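Long-range contact in glycosyl hydrolase family 2, TIM barrel domain protein (Parabacteroides merdae ATCC 43184, PDB 6DXU), which probably hydrolyses beta-glucuronides, as a family 2 glycoside hydrolase and beta-glucuronidase of the human gut microbiome: residues V25-W37 / G189-E201. Sequence-based numbering, arbitrary orientation.
Sequences VPAMNKIRLTNNW and GLYRYLNLVYLPE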
ATOM      1  N   VAL D  25      -4.050  -9.517 -33.798  1.00 63.95           N
ATOM      2  CA  VAL D  25      -4.085 -10.255 -35.058  1.00 61.41           C
ATOM      3  C   VAL D  25      -3.355  -9.429 -36.117  1.00 62.58           C
ATOM      4  O   VAL D  25      -3.831  -8.335 -36.472  1.00 52.90           O
ATOM      5  CB  VAL D  25      -5.526 -10.559 -35.489  1.00 63.38           C
ATOM      6  N   PRO D  26      -2.194  -9.889 -36.630  1.00 63.58           N
ATOM      7  CA  PRO D  26      -1.540  -9.172 -37.735  1.00 64.08           C
ATOM      8  C   PRO D  26      -1.304 -10.045 -38.969  1.00 67.48           C
ATOM      9  O   PRO D  26      -2.244 -10.660 -39.488  1.00 66.31           O
ATOM     10  CB  PRO D  26      -0.219  -8.727 -37.097  1.00 57.49           C
ATOM     11  CG  PRO D  26       0.053  -9.814 -36.016  1.00 61.42           C
ATOM     12  CD  PRO D  26      -1.202 -10.679 -35.889  1.00 67.24           C
ATOM     13  N   ALA D  27      -0.053 -10.110 -39.447  1.00 71.61           N
ATOM     14  CA  ALA D  27       0.280 -10.834 -40.672  1.00 70.37           C
ATOM     15  C   ALA D  27       1.788 -10.933 -40.891  1.00 72.86           C
ATOM     16  O   ALA D  27       2.464 -11.756 -40.263  1.00 69.63           O
ATOM     17  CB  ALA D  27      -0.369 -10.162 -41.888  1.00 63.55           C
ATOM     18  N   MET D  28       2.318 -10.104 -41.794  1.00 77.03           N
ATOM     19  CA  MET D  28       3.740 -10.060 -42.115  1.00 67.06           C
ATOM     20  C   MET D  28       4.529  -9.116 -41.211  1.00 65.86           C
ATOM     21  O   MET D  28       5.750  -9.006 -41.364  1.00 67.85           O
ATOM     22  CB  MET D  28       3.930  -9.646 -43.579  1.00 70.24           C
ATOM     23  N   ASN D  29       3.859  -8.430 -40.285  1.00 61.26           N
ATOM     24  CA  ASN D  29       4.474  -7.477 -39.368  1.00 51.99           C
ATOM     25  C   ASN D  29       4.802  -8.105 -38.020  1.00 46.59           C
ATOM     26  O   ASN D  29       5.133  -7.380 -37.062  1.00 34.98           O
ATOM     27  CB  ASN D  29       3.538  -6.291 -39.176  1.00 41.39           C
ATOM     28  CG  ASN D  29       2.107  -6.730 -39.001  1.00 47.93           C
ATOM     29  OD1 ASN D  29       1.665  -7.689 -39.634  1.00 54.34           O
ATOM     30  ND2 ASN D  29       1.381  -6.056 -38.121  1.00 43.42           N
ATOM     31  N   LYS D  30       4.699  -9.432 -37.933  1.00 42.03           N
ATOM     32  CA  LYS D  30       4.848 -10.198 -36.703  1.00 39.13           C
ATOM     33  C   LYS D  30       6.175 -10.943 -36.756  1.00 36.58           C
ATOM     34  O   LYS D  30       6.390 -11.784 -37.635  1.00 33.59           O
ATOM     35  CB  LYS D  30       3.690 -11.180 -36.566  1.00 40.98           C
ATOM     36  CG  LYS D  30       3.557 -11.871 -35.235  1.00 33.07           C
ATOM     37  CD  LYS D  30       2.129 -12.370 -35.084  1.00 40.44           C
ATOM     38  CE  LYS D  30       1.807 -12.855 -33.688  1.00 43.60           C
ATOM     39  NZ  LYS D  30       0.353 -12.627 -33.368  1.00 53.02           N
ATOM     40  N   ILE D  31       7.044 -10.658 -35.800  1.00 27.09           N
ATOM     41  CA  ILE D  31       8.417 -11.135 -35.818  1.00 25.63           C
ATOM     42  C   ILE D  31       8.662 -11.948 -34.562  1.00 25.75           C
ATOM     43  O   ILE D  31       8.562 -11.416 -33.448  1.00 21.88           O
ATOM     44  CB  ILE D  31       9.403  -9.964 -35.927  1.00 27.23           C
ATOM     45  CG1 ILE D  31       9.092  -9.177 -37.203  1.00 32.79           C
ATOM     46  CG2 ILE D  31      10.835 -10.465 -35.896  1.00 30.58           C
ATOM     47  CD1 ILE D  31       9.636  -7.771 -37.206  1.00 39.62           C
ATOM     48  N   ARG D  32       8.942 -13.239 -34.730  1.00 20.64           N
ATOM     49  CA  ARG D  32       9.301 -14.056 -33.581  1.00 22.67           C
ATOM     50  C   ARG D  32      10.678 -13.637 -33.075  1.00 21.68           C
ATOM     51  O   ARG D  32      11.651 -13.642 -33.829  1.00 22.98           O
ATOM     52  CB  ARG D  32       9.283 -15.533 -33.957  1.00 19.89           C
ATOM     53  CG  ARG D  32       7.888 -16.092 -34.028  1.00 23.03           C
ATOM     54  CD  ARG D  32       7.878 -17.481 -34.683  1.00 22.66           C
ATOM     55  NE  ARG D  32       6.512 -17.979 -34.769  1.00 26.22           N
ATOM     56  CZ  ARG D  32       6.180 -19.141 -35.322  1.00 29.65           C
ATOM     57  NH1 ARG D  32       7.124 -19.923 -35.836  1.00 27.99           N
ATOM     58  NH2 ARG D  32       4.910 -19.516 -35.361  1.00 31.70           N
ATOM     59  N   LEU D  33      10.764 -13.271 -31.801  1.00 20.16           N
ATOM     60  CA  LEU D  33      12.040 -12.892 -31.198  1.00 20.22           C
ATOM     61  C   LEU D  33      12.697 -14.154 -30.664  1.00 21.78           C
ATOM     62  O   LEU D  33      12.455 -14.571 -29.535  1.00 21.65           O
ATOM     63  CB  LEU D  33      11.830 -11.863 -30.091  1.00 19.25           C
ATOM     64  CG  LEU D  33      11.190 -10.560 -30.538  1.00 18.97           C
ATOM     65  CD1 LEU D  33      10.936  -9.668 -29.302  1.00 19.17           C
ATOM     66  CD2 LEU D  33      12.139  -9.869 -31.505  1.00 18.84           C
ATOM     67  N   THR D  34      13.522 -14.789 -31.486  1.00 21.26           N
ATOM     68  CA  THR D  34      14.124 -16.040 -31.064  1.00 21.96           C
ATOM     69  C   THR D  34      15.612 -15.946 -30.781  1.00 20.92           C
ATOM     70  O   THR D  34      16.103 -16.680 -29.919  1.00 23.48           O
ATOM     71  CB  THR D  34      13.876 -17.131 -32.114  1.00 27.23           C
ATOM     72  OG1 THR D  34      14.465 -16.736 -33.350  1.00 23.63           O
ATOM     73  CG2 THR D  34      12.346 -17.340 -32.317  1.00 25.54           C
ATOM     74  N   ASN D  35      16.339 -15.051 -31.441  1.00 18.03           N
ATOM     75  CA  ASN D  35      17.794 -15.029 -31.356  1.00 23.42           C
ATOM     76  C   ASN D  35      18.314 -13.925 -30.430  1.00 21.30           C
ATOM     77  O   ASN D  35      17.630 -12.945 -30.145  1.00 22.25           O
ATOM     78  CB  ASN D  35      18.387 -14.847 -32.749  1.00 24.89           C
ATOM     79  CG  ASN D  35      18.075 -16.015 -33.654  1.00 34.58           C
ATOM     80  OD1 ASN D  35      18.317 -17.164 -33.291  1.00 35.09           O
ATOM     81  ND2 ASN D  35      17.528 -15.734 -34.823  1.00 31.97           N
ATOM     82  N   ASN D  36      19.555 -14.103 -29.959  1.00 21.15           N
ATOM     83  CA  ASN D  36      20.290 -13.048 -29.239  1.00 24.08           C
ATOM     84  C   ASN D  36      19.662 -12.736 -27.883  1.00 21.35           C
ATOM     85  O   ASN D  36      19.550 -11.572 -27.487  1.00 21.61           O
ATOM     86  CB  ASN D  36      20.405 -11.781 -30.093  1.00 24.25           C
ATOM     87  CG  ASN D  36      21.094 -12.065 -31.421  1.00 34.50           C
ATOM     88  OD1 ASN D  36      22.127 -12.735 -31.458  1.00 34.60           O
ATOM     89  ND2 ASN D  36      20.499 -11.613 -32.512  1.00 30.21           N
ATOM     90  N   TRP D  37      19.250 -13.782 -27.174  1.00 18.40           N
ATOM     91  CA  TRP D  37      18.769 -13.666 -25.805  1.00 18.46           C
ATOM     92  C   TRP D  37      19.784 -14.257 -24.837  1.00 20.76           C
ATOM     93  O   TRP D  37      20.549 -15.155 -25.192  1.00 18.45           O
ATOM     94  CB  TRP D  37      17.429 -14.383 -25.630  1.00 18.14           C
ATOM     95  CG  TRP D  37      16.270 -13.655 -26.258  1.00 18.50           C
ATOM     96  CD1 TRP D  37      15.813 -13.787 -27.535  1.00 20.77           C
ATOM     97  CD2 TRP D  37      15.397 -12.719 -25.611  1.00 17.92           C
ATOM     98  NE1 TRP D  37      14.726 -12.971 -27.736  1.00 21.37           N
ATOM     99  CE2 TRP D  37      14.441 -12.310 -26.567  1.00 22.87           C
ATOM    100  CE3 TRP D  37      15.339 -12.176 -24.323  1.00 17.77           C
ATOM    101  CZ2 TRP D  37      13.431 -11.391 -26.274  1.00 18.74           C
ATOM    102  CZ3 TRP D  37      14.335 -11.257 -24.029  1.00 19.50           C
ATOM    103  CH2 TRP D  37      13.397 -10.874 -24.996  1.00 18.85           C
ATOM    104  N   GLY D 189       9.321 -19.616 -17.565  1.00 17.82           N
ATOM    105  CA  GLY D 189      10.119 -18.998 -18.607  1.00 15.21           C
ATOM    106  C   GLY D 189       9.309 -18.600 -19.830  1.00 18.42           C
ATOM    107  O   GLY D 189       8.087 -18.741 -19.889  1.00 16.88           O
ATOM    108  N   LEU D 190      10.040 -18.095 -20.828  1.00 18.18           N
ATOM    109  CA  LEU D 190       9.457 -17.626 -22.089  1.00 19.58           C
ATOM    110  C   LEU D 190       9.287 -18.821 -23.027  1.00 18.07           C
ATOM    111  O   LEU D 190       9.933 -18.947 -24.073  1.00 17.29           O
ATOM    112  CB  LEU D 190      10.333 -16.536 -22.705  1.00 17.52           C
ATOM    113  CG  LEU D 190      10.343 -15.187 -21.958  1.00 18.45           C
ATOM    114  CD1 LEU D 190      11.366 -14.189 -22.551  1.00 18.16           C
ATOM    115  CD2 LEU D 190       8.953 -14.561 -21.935  1.00 16.96           C
ATOM    116  N   TYR D 191       8.392 -19.726 -22.622  1.00 16.24           N
ATOM    117  CA  TYR D 191       8.337 -21.038 -23.252  1.00 17.84           C
ATOM    118  C   TYR D 191       7.378 -21.115 -24.438  1.00 20.57           C
ATOM    119  O   TYR D 191       7.298 -22.170 -25.079  1.00 20.62           O
ATOM    120  CB  TYR D 191       7.992 -22.122 -22.222  1.00 19.53           C
ATOM    121  CG  TYR D 191       6.843 -21.844 -21.263  1.00 18.34           C
ATOM    122  CD1 TYR D 191       6.988 -22.078 -19.891  1.00 18.29           C
ATOM    123  CD2 TYR D 191       5.594 -21.453 -21.727  1.00 19.44           C
ATOM    124  CE1 TYR D 191       5.915 -21.880 -19.006  1.00 20.36           C
ATOM    125  CE2 TYR D 191       4.525 -21.240 -20.860  1.00 17.08           C
ATOM    126  CZ  TYR D 191       4.686 -21.460 -19.503  1.00 17.62           C
ATOM    127  OH  TYR D 191       3.621 -21.256 -18.649  1.00 17.22           O
ATOM    128  N   ARG D 192       6.668 -20.036 -24.761  1.00 17.33           N
ATOM    129  CA  ARG D 192       5.994 -19.913 -26.046  1.00 16.25           C
ATOM    130  C   ARG D 192       6.531 -18.662 -26.720  1.00 18.64           C
ATOM    131  O   ARG D 192       7.090 -17.787 -26.060  1.00 15.47           O
ATOM    132  CB  ARG D 192       4.465 -19.802 -25.912  1.00 18.11           C
ATOM    133  CG  ARG D 192       3.790 -21.017 -25.298  1.00 16.74           C
ATOM    134  CD  ARG D 192       2.276 -20.870 -25.431  1.00 17.82           C
ATOM    135  NE  ARG D 192       1.572 -21.817 -24.566  1.00 19.24           N
ATOM    136  CZ  ARG D 192       0.393 -21.576 -24.008  1.00 16.96           C
ATOM    137  NH1 ARG D 192      -0.211 -20.412 -24.216  1.00 17.73           N
ATOM    138  NH2 ARG D 192      -0.171 -22.497 -23.240  1.00 16.81           N
ATOM    139  N   TYR D 193       6.356 -18.590 -28.038  1.00 15.93           N
ATOM    140  CA  TYR D 193       6.931 -17.503 -28.819  1.00 18.14           C
ATOM    141  C   TYR D 193       6.570 -16.144 -28.253  1.00 19.78           C
ATOM    142  O   TYR D 193       5.424 -15.885 -27.871  1.00 19.48           O
ATOM    143  CB  TYR D 193       6.449 -17.555 -30.265  1.00 18.44           C
ATOM    144  CG  TYR D 193       7.010 -18.718 -31.044  1.00 20.74           C
ATOM    145  CD1 TYR D 193       8.387 -18.852 -31.236  1.00 20.87           C
ATOM    146  CD2 TYR D 193       6.176 -19.694 -31.558  1.00 20.56           C
ATOM    147  CE1 TYR D 193       8.907 -19.928 -31.945  1.00 22.58           C
ATOM    148  CE2 TYR D 193       6.695 -20.780 -32.280  1.00 21.53           C
ATOM    149  CZ  TYR D 193       8.051 -20.884 -32.466  1.00 20.03           C
ATOM    150  OH  TYR D 193       8.573 -21.956 -33.170  1.00 21.30           O
ATOM    151  N   LEU D 194       7.555 -15.263 -28.271  1.00 16.59           N
ATOM    152  CA  LEU D 194       7.373 -13.856 -27.971  1.00 21.33           C
ATOM    153  C   LEU D 194       7.525 -13.117 -29.289  1.00 18.00           C
ATOM    154  O   LEU D 194       8.563 -13.236 -29.946  1.00 19.15           O
ATOM    155  CB  LEU D 194       8.407 -13.381 -26.945  1.00 17.98           C
ATOM    156  CG  LEU D 194       8.544 -11.862 -26.739  1.00 18.86           C
ATOM    157  CD1 LEU D 194       7.195 -11.240 -26.350  1.00 18.62           C
ATOM    158  CD2 LEU D 194       9.606 -11.551 -25.675  1.00 22.17           C
ATOM    159  N   ASN D 195       6.512 -12.346 -29.656  1.00 18.93           N
ATOM    160  CA  ASN D 195       6.462 -11.709 -30.962  1.00 19.59           C
ATOM    161  C   ASN D 195       6.624 -10.209 -30.806  1.00 23.34           C
ATOM    162  O   ASN D 195       6.018  -9.595 -29.917  1.00 21.33           O
ATOM    163  CB  ASN D 195       5.135 -11.985 -31.676  1.00 20.46           C
ATOM    164  CG  ASN D 195       4.792 -13.461 -31.718  1.00 26.57           C
ATOM    165  OD1 ASN D 195       5.414 -14.216 -32.459  1.00 24.64           O
ATOM    166  ND2 ASN D 195       3.804 -13.878 -30.921  1.00 26.50           N
ATOM    167  N   LEU D 196       7.436  -9.631 -31.681  1.00 18.54           N
ATOM    168  CA  LEU D 196       7.460  -8.193 -31.861  1.00 22.16           C
ATOM    169  C   LEU D 196       6.458  -7.878 -32.959  1.00 22.03           C
ATOM    170  O   LEU D 196       6.602  -8.358 -34.086  1.00 24.02           O
ATOM    171  CB  LEU D 196       8.858  -7.703 -32.238  1.00 19.04           C
ATOM    172  CG  LEU D 196       8.974  -6.192 -32.464  1.00 25.21           C
ATOM    173  CD1 LEU D 196       8.734  -5.479 -31.159  1.00 33.28           C
ATOM    174  CD2 LEU D 196      10.357  -5.845 -33.013  1.00 28.93           C
ATOM    175  N   VAL D 197       5.456  -7.062 -32.642  1.00 20.38           N
ATOM    176  CA  VAL D 197       4.371  -6.790 -33.574  1.00 19.75           C
ATOM    177  C   VAL D 197       4.400  -5.309 -33.883  1.00 22.79           C
ATOM    178  O   VAL D 197       4.175  -4.480 -32.996  1.00 22.52           O
ATOM    179  CB  VAL D 197       3.005  -7.198 -33.002  1.00 20.55           C
ATOM    180  CG1 VAL D 197       1.902  -6.905 -34.020  1.00 22.28           C
ATOM    181  CG2 VAL D 197       3.013  -8.675 -32.616  1.00 22.67           C
ATOM    182  N   TYR D 198       4.675  -4.973 -35.134  1.00 16.35           N
ATOM    183  CA  TYR D 198       4.550  -3.600 -35.590  1.00 21.13           C
ATOM    184  C   TYR D 198       3.136  -3.376 -36.107  1.00 20.73           C
ATOM    185  O   TYR D 198       2.629  -4.171 -36.908  1.00 23.00           O
ATOM    186  CB  TYR D 198       5.555  -3.308 -36.700  1.00 22.75           C
ATOM    187  CG  TYR D 198       7.017  -3.338 -36.303  1.00 22.15           C
ATOM    188  CD1 TYR D 198       7.892  -4.262 -36.874  1.00 22.58           C
ATOM    189  CD2 TYR D 198       7.531  -2.423 -35.380  1.00 24.10           C
ATOM    190  CE1 TYR D 198       9.236  -4.276 -36.536  1.00 26.48           C
ATOM    191  CE2 TYR D 198       8.882  -2.433 -35.035  1.00 22.95           C
ATOM    192  CZ  TYR D 198       9.725  -3.365 -35.622  1.00 21.21           C
ATOM    193  OH  TYR D 198      11.068  -3.377 -35.297  1.00 23.09           O
ATOM    194  N   LEU D 199       2.515  -2.284 -35.674  1.00 19.61           N
ATOM    195  CA  LEU D 199       1.168  -1.934 -36.085  1.00 17.51           C
ATOM    196  C   LEU D 199       1.158  -0.526 -36.653  1.00 21.28           C
ATOM    197  O   LEU D 199       1.955   0.319 -36.232  1.00 19.30           O
ATOM    198  CB  LEU D 199       0.186  -1.996 -34.900  1.00 19.98           C
ATOM    199  CG  LEU D 199       0.022  -3.373 -34.259  1.00 21.50           C
ATOM    200  CD1 LEU D 199      -0.753  -3.203 -32.956  1.00 21.28           C
ATOM    201  CD2 LEU D 199      -0.701  -4.325 -35.225  1.00 23.00           C
ATOM    202  N   PRO D 200       0.240  -0.237 -37.589  1.00 18.24           N
ATOM    203  CA  PRO D 200       0.009   1.158 -37.986  1.00 20.90           C
ATOM    204  C   PRO D 200      -0.786   1.884 -36.909  1.00 20.38           C
ATOM    205  O   PRO D 200      -1.070   1.301 -35.858  1.00 20.00           O
ATOM    206  CB  PRO D 200      -0.790   1.022 -39.286  1.00 25.20           C
ATOM    207  CG  PRO D 200      -1.585  -0.244 -39.074  1.00 24.80           C
ATOM    208  CD  PRO D 200      -0.688  -1.166 -38.260  1.00 23.20           C
ATOM    209  N   GLU D 201      -1.174   3.134 -37.171  1.00 19.65           N
ATOM    210  CA  GLU D 201      -1.923   3.916 -36.185  1.00 23.70           C
ATOM    211  C   GLU D 201      -3.207   3.216 -35.763  1.00 24.71           C
ATOM    212  O   GLU D 201      -3.543   3.185 -34.574  1.00 22.15           O
ATOM    213  CB  GLU D 201      -2.247   5.298 -36.748  1.00 30.29           C
ATOM    214  CG  GLU D 201      -1.071   6.250 -36.738  1.00 26.55           C
ATOM    215  CD  GLU D 201      -1.394   7.570 -37.432  1.00 35.80           C
ATOM    216  OE1 GLU D 201      -0.947   8.618 -36.929  1.00 30.74           O
ATOM    217  OE2 GLU D 201      -2.122   7.560 -38.454  1.00 31.47           O
TER
HETATM  218  O   HOH W   1       4.441 -16.408 -33.678  1.00 30.89           O
HETATM  219  O   HOH W   2      10.120 -16.200 -29.042  1.00 20.16           O
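Arg-32 lays its guanidinium over one face of the Tyr-193 ring, the planes 5° apart and CZ 3.9 Å from the ring centroid, a cation-pi stack that CD extends with a CH-pi contact. With CG anti to the carbonyl carbon (chi1 -77°), the extended arginine chain runs across the tyrosine, while water 1 links NE to OD1 of Asn-195. Glu-345 holds both groups: its carboxylate forms a salt bridge with Arg-32, and its backbone N hydrogen-bonds to the Tyr-193 hydroxyl. A serine in place of Tyr-193 would probably leave the guanidinium without its stacking surface and freer to swing. Between Arg-32 and Lys-30, Ile-31 exchanges paired backbone bonds with Leu-196, its O accepting from Leu-196 N at 2.8 Å. Asn-29 grips Tyr-198 twice: its O accepts from Tyr-198 N, and ND2 donates to Tyr-198 O at 2.6 Å, in the asparagine's amide plane. The tight part is a buried apolar cluster, with Leu-33 CD2 4.0 Å from Leu-196 CB and Trp-37 CZ2 3.9 Å from Leu-194 CD2, both packing on Ile-166. By contrast, Arg-32 and Ile-31 are exposed, though Ile-31 shares Leu-196's face and its CD1 meets Tyr-198 CE1; Pro-26 is poorly ordered. An edge strand thus closes an antiparallel sheet of the beta-sandwich, jelly-roll-like sugar-binding domain of family 2 glycoside hydrolases.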